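Local coordinates for radical SAM domain protein (Methanothrix thermoacetophila, PDB 6Y1X) that acts as the radical SAM carbide synthase NifB, an iron-sulfur enzyme that matures the nitrogenase cofactor and probably builds its carbide-containing precursor, at residues A[227-232]-A[242-247]; A[126-131]-A[135-140]. All coordinates share one frame; numbering follows the deposited sequence.

Contact 1: residues A[227-232]-A[242-247]; sequences KHVFDI and FIHNVM
The imidazole of H244 meets V229 and I232 on the inner surface of a helix, and its atoms can be followed outward from the strand. CB points toward the helix, and with CG anti to the backbone N, beside the carbonyl carbon (chi1 -169°), the ring leans forward along the strand toward V246 as it reaches the helix. On one face of the ring, offset toward its rim, lies CG2 of V246, two residues further along the same strand and 3.7 Å above the ring plane. CE1 has V229 CG2 as its neighbour at 3.9 Å; this methyl approaches at the ring edge, near the plane. The same methyl lies 4.3 Å from CG2 of V246, so the two valine methyls pack together beside CE1. At the tip, H244 NE2 has I232 CG2 obliquely placed at 4.3 Å, but its polar partner is T218 OG1, to which it is hydrogen-bonded. ND1 has a weak hydrogen bond with Q279 NE2. The bond to T218, helped by the weaker one to Q279, probably fixes the rotation of the buried ring. The contact lies in the beta-alpha-beta unit of strand 213-220, helix 229-239 and strand 243-248, where A233 and I236 of the helix also touch H244. L273 of helix 263-273 packs on both V229 and V246.

Contact 2: residues A[126-131]-A[135-140]; sequences RLVGEK and LILCIS. With SF4 (iron/sulfur cluster), chain C.
With CG1 of V128 anti to the backbone N (chi1 170°) and CG of L137 anti to its own carbonyl carbon (chi1 -59°), the branched ends of the two side chains are brought together between helix 119-131 and strand 136-141. They slide past each other in opposite directions, V128 CG1 lying 3.9 Å from L137 CD2. The same valine methyl also lies 4.0 Å from CD1 of L135, whose side chain crosses that of V128 at about a right angle. The other branch of L137 passes to the next helical residue: its CD1 meets CA of G129 at 3.9 Å, directly against the main chain, since glycine has no side chain to intervene. L91 and V94 of helix 87-100 add to the apolar surroundings of V128. This joins helix to second strand in the beta-alpha-beta unit 104-109, 119-131, 136-141, part of the barrel-like radical SAM fold. R126 and E130 point away from the strand and form a salt bridge, R126 NH1 to E130 OE1, at 3.2 Å. C138, next along the strand from L137, turns to the other side of the sheet, where its SG binds FE4 of the iron-sulfur cluster at 2.3 Å, while S140 CB lies 3.8 Å from the cluster sulfur S2. The strand is therefore apolar toward the helix and metal-binding toward the cluster: dispersion contacts seat one face, and the other supplies a sulfur ligand to iron.

Overall arrangement
Both contacts join a helix to a strand of the same six-stranded parallel sheet, each within a beta-alpha-beta unit, but on opposite sides of the chain's centre. Strand 136-141 of contact 2 is third in the sheet, and strand 243-248 of contact 1 is the outermost at one end. The centres of the two contacts are 27 Å apart and their nearest atoms about 8 Å, without touching. Contact 2 reaches the cluster directly through C138, which shares it with C39, H52 and E75. Contact 1 is more remote: the side chain of H244 is about 12 Å from a bound iron-sulfur cluster and about 11 Å from that of E75.

Contact 1: residues A[227-232]-A[242-247]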
# COMPACT_ATOMS: atom_id res chain seq x y z
N LYS A 227 0.51 -4.03 20.04
CA LYS A 227 1.56 -3.26 20.70
C LYS A 227 2.86 -3.21 19.91
O LYS A 227 3.66 -2.30 20.11
CB LYS A 227 1.83 -3.78 22.12
CG LYS A 227 2.23 -5.25 22.27
CD LYS A 227 2.35 -5.59 23.76
CE LYS A 227 3.20 -6.82 24.04
NZ LYS A 227 3.31 -7.75 22.88
N HIS A 228 3.06 -4.16 18.99
CA HIS A 228 4.23 -4.12 18.12
C HIS A 228 4.23 -2.91 17.19
O HIS A 228 5.28 -2.51 16.70
CB HIS A 228 4.30 -5.41 17.30
CG HIS A 228 5.50 -5.51 16.40
ND1 HIS A 228 6.79 -5.41 16.86
CD2 HIS A 228 5.59 -5.74 15.07
CE1 HIS A 228 7.63 -5.55 15.85
NE2 HIS A 228 6.92 -5.76 14.75
N VAL A 229 3.06 -2.31 16.96
CA VAL A 229 2.97 -1.16 16.06
C VAL A 229 3.87 -0.02 16.52
O VAL A 229 4.34 0.77 15.71
CB VAL A 229 1.50 -0.71 15.89
CG1 VAL A 229 0.94 -0.18 17.20
CG2 VAL A 229 1.37 0.31 14.77
N PHE A 230 4.12 0.08 17.83
CA PHE A 230 5.08 1.07 18.32
C PHE A 230 6.47 0.82 17.75
O PHE A 230 7.15 1.77 17.32
CB PHE A 230 5.12 1.06 19.85
CG PHE A 230 3.91 1.67 20.49
CD1 PHE A 230 3.87 3.02 20.80
CD2 PHE A 230 2.81 0.88 20.81
CE1 PHE A 230 2.75 3.58 21.39
CE2 PHE A 230 1.69 1.43 21.41
CZ PHE A 230 1.66 2.78 21.70
N ASP A 231 6.91 -0.44 17.72
CA ASP A 231 8.20 -0.77 17.11
C ASP A 231 8.19 -0.47 15.62
O ASP A 231 9.21 -0.04 15.06
CB ASP A 231 8.51 -2.25 17.34
CG ASP A 231 8.97 -2.55 18.75
OD1 ASP A 231 9.47 -1.63 19.45
OD2 ASP A 231 8.82 -3.71 19.18
N ILE A 232 7.07 -0.72 14.94
CA ILE A 232 6.97 -0.40 13.52
C ILE A 232 7.16 1.09 13.30
O ILE A 232 7.93 1.52 12.43
CB ILE A 232 5.62 -0.87 12.94
CG1 ILE A 232 5.47 -2.39 13.06
CG2 ILE A 232 5.46 -0.39 11.49
CD1 ILE A 232 4.08 -2.86 12.68
N PHE A 242 7.36 9.03 5.33
CA PHE A 242 6.77 10.34 5.53
C PHE A 242 5.54 10.29 6.43
O PHE A 242 5.38 11.16 7.29
CB PHE A 242 6.38 10.94 4.17
CG PHE A 242 5.62 12.23 4.28
CD1 PHE A 242 6.26 13.40 4.67
CD2 PHE A 242 4.26 12.27 4.02
CE1 PHE A 242 5.55 14.58 4.78
CE2 PHE A 242 3.56 13.45 4.13
CZ PHE A 242 4.20 14.60 4.51
N ILE A 243 4.69 9.28 6.28
CA ILE A 243 3.44 9.25 7.03
C ILE A 243 3.05 7.80 7.29
O ILE A 243 3.38 6.90 6.52
CB ILE A 243 2.33 10.03 6.28
CG1 ILE A 243 1.09 10.23 7.17
CG2 ILE A 243 1.98 9.36 4.96
CD1 ILE A 243 0.07 11.17 6.57
N HIS A 244 2.32 7.58 8.39
CA HIS A 244 1.94 6.26 8.86
C HIS A 244 0.43 6.20 8.95
O HIS A 244 -0.19 7.08 9.56
CB HIS A 244 2.56 5.99 10.23
CG HIS A 244 2.47 4.57 10.68
ND1 HIS A 244 2.63 4.21 12.00
CD2 HIS A 244 2.26 3.42 10.00
CE1 HIS A 244 2.52 2.90 12.12
NE2 HIS A 244 2.29 2.39 10.91
N ASN A 245 -0.16 5.15 8.39
CA ASN A 245 -1.61 4.99 8.37
C ASN A 245 -1.96 3.69 9.09
O ASN A 245 -1.83 2.60 8.52
CB ASN A 245 -2.13 4.99 6.93
CG ASN A 245 -3.61 4.68 6.84
OD1 ASN A 245 -4.37 4.97 7.76
ND2 ASN A 245 -4.02 4.09 5.73
N VAL A 246 -2.42 3.80 10.33
CA VAL A 246 -2.82 2.64 11.11
C VAL A 246 -4.30 2.36 10.85
O VAL A 246 -5.15 3.21 11.12
CB VAL A 246 -2.54 2.85 12.60
CG1 VAL A 246 -2.91 1.61 13.38
CG2 VAL A 246 -1.07 3.18 12.80
N MET A 247 -4.59 1.18 10.32
CA MET A 247 -5.92 0.79 9.91
C MET A 247 -6.44 -0.32 10.82
O MET A 247 -5.72 -1.29 11.06
CB MET A 247 -5.93 0.30 8.46
CG MET A 247 -5.18 1.20 7.49
SD MET A 247 -5.09 0.49 5.83
CE MET A 247 -4.13 -0.99 6.14

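Contact 2: residues A[126-131]-A[135-140]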
# COMPACT_ATOMS: atom_id res chain seq x y z
N ARG A 126 3.05 3.77 -17.26
CA ARG A 126 3.83 4.34 -18.36
C ARG A 126 2.92 5.04 -19.36
O ARG A 126 3.25 6.13 -19.85
CB ARG A 126 4.64 3.23 -19.03
CG ARG A 126 5.56 3.72 -20.13
CD ARG A 126 6.02 2.58 -21.02
NE ARG A 126 4.92 2.00 -21.79
CZ ARG A 126 4.49 2.48 -22.95
NH1 ARG A 126 5.05 3.57 -23.48
NH2 ARG A 126 3.49 1.89 -23.59
N LEU A 127 1.77 4.44 -19.67
CA LEU A 127 0.83 5.08 -20.59
C LEU A 127 0.23 6.34 -19.99
O LEU A 127 0.14 7.38 -20.66
CB LEU A 127 -0.29 4.10 -20.97
CG LEU A 127 0.02 2.93 -21.90
CD1 LEU A 127 -1.20 2.02 -22.00
CD2 LEU A 127 0.42 3.44 -23.28
N VAL A 128 -0.18 6.29 -18.72
CA VAL A 128 -0.80 7.45 -18.09
C VAL A 128 0.20 8.59 -17.95
O VAL A 128 -0.10 9.74 -18.28
CB VAL A 128 -1.40 7.05 -16.72
CG1 VAL A 128 -1.82 8.29 -15.95
CG2 VAL A 128 -2.57 6.10 -16.92
N GLY A 129 1.40 8.29 -17.45
CA GLY A 129 2.38 9.34 -17.22
C GLY A 129 2.80 10.05 -18.49
O GLY A 129 3.04 11.26 -18.48
N GLU A 130 2.90 9.31 -19.59
CA GLU A 130 3.35 9.91 -20.84
C GLU A 130 2.27 10.80 -21.45
O GLU A 130 2.59 11.82 -22.07
CB GLU A 130 3.76 8.81 -21.82
CG GLU A 130 5.10 8.19 -21.49
CD GLU A 130 5.39 6.95 -22.32
OE1 GLU A 130 4.65 6.70 -23.29
OE2 GLU A 130 6.36 6.23 -22.00
N LYS A 131 1.00 10.45 -21.28
CA LYS A 131 -0.08 11.26 -21.84
C LYS A 131 -0.50 12.40 -20.92
O LYS A 131 -0.87 13.47 -21.41
CB LYS A 131 -1.28 10.36 -22.15
CG LYS A 131 -2.44 11.06 -22.83
CD LYS A 131 -3.49 10.05 -23.26
CE LYS A 131 -4.69 10.73 -23.90
NZ LYS A 131 -5.73 9.74 -24.29
N LEU A 135 -0.46 14.49 -13.76
CA LEU A 135 -0.98 13.60 -12.73
C LEU A 135 0.12 13.08 -11.82
O LEU A 135 1.22 12.73 -12.27
CB LEU A 135 -1.73 12.43 -13.38
CG LEU A 135 -3.08 12.82 -13.98
CD1 LEU A 135 -3.63 11.70 -14.85
CD2 LEU A 135 -4.07 13.20 -12.89
N ILE A 136 -0.19 13.00 -10.53
CA ILE A 136 0.69 12.35 -9.58
C ILE A 136 0.48 10.85 -9.71
O ILE A 136 -0.65 10.36 -9.63
CB ILE A 136 0.40 12.83 -8.15
CG1 ILE A 136 0.59 14.34 -8.04
CG2 ILE A 136 1.26 12.07 -7.13
CD1 ILE A 136 0.03 14.94 -6.77
N LEU A 137 1.57 10.11 -9.89
CA LEU A 137 1.49 8.67 -10.06
C LEU A 137 1.86 8.00 -8.75
O LEU A 137 2.90 8.31 -8.15
CB LEU A 137 2.41 8.19 -11.19
CG LEU A 137 2.15 8.80 -12.57
CD1 LEU A 137 3.15 8.25 -13.59
CD2 LEU A 137 0.72 8.55 -13.03
N CYS A 138 1.00 7.09 -8.31
CA CYS A 138 1.05 6.50 -6.98
C CYS A 138 0.85 5.00 -7.11
O CYS A 138 0.16 4.53 -8.02
CB CYS A 138 -0.04 7.12 -6.08
SG CYS A 138 0.03 6.73 -4.30
N ILE A 139 1.47 4.24 -6.21
CA ILE A 139 1.26 2.80 -6.14
C ILE A 139 1.22 2.38 -4.69
O ILE A 139 1.85 2.98 -3.82
CB ILE A 139 2.33 1.98 -6.91
CG1 ILE A 139 3.72 2.14 -6.28
CG2 ILE A 139 2.36 2.34 -8.37
CD1 ILE A 139 4.15 0.93 -5.46
N SER A 140 0.47 1.30 -4.44
CA SER A 140 0.45 0.58 -3.18
C SER A 140 1.11 -0.77 -3.40
O SER A 140 1.06 -1.32 -4.50
CB SER A 140 -1.00 0.41 -2.68
OG SER A 140 -1.08 -0.50 -1.60
FE1 SF4 C . -3.04 4.37 -1.59
FE2 SF4 C . -4.06 6.86 -1.95
FE3 SF4 C . -4.54 4.89 -3.76
FE4 SF4 C . -2.03 5.99 -3.56
S1 SF4 C . -3.94 7.06 -4.24
S2 SF4 C . -2.54 3.75 -3.75
S3 SF4 C . -1.91 6.35 -1.29
S4 SF4 C . -5.27 4.94 -1.58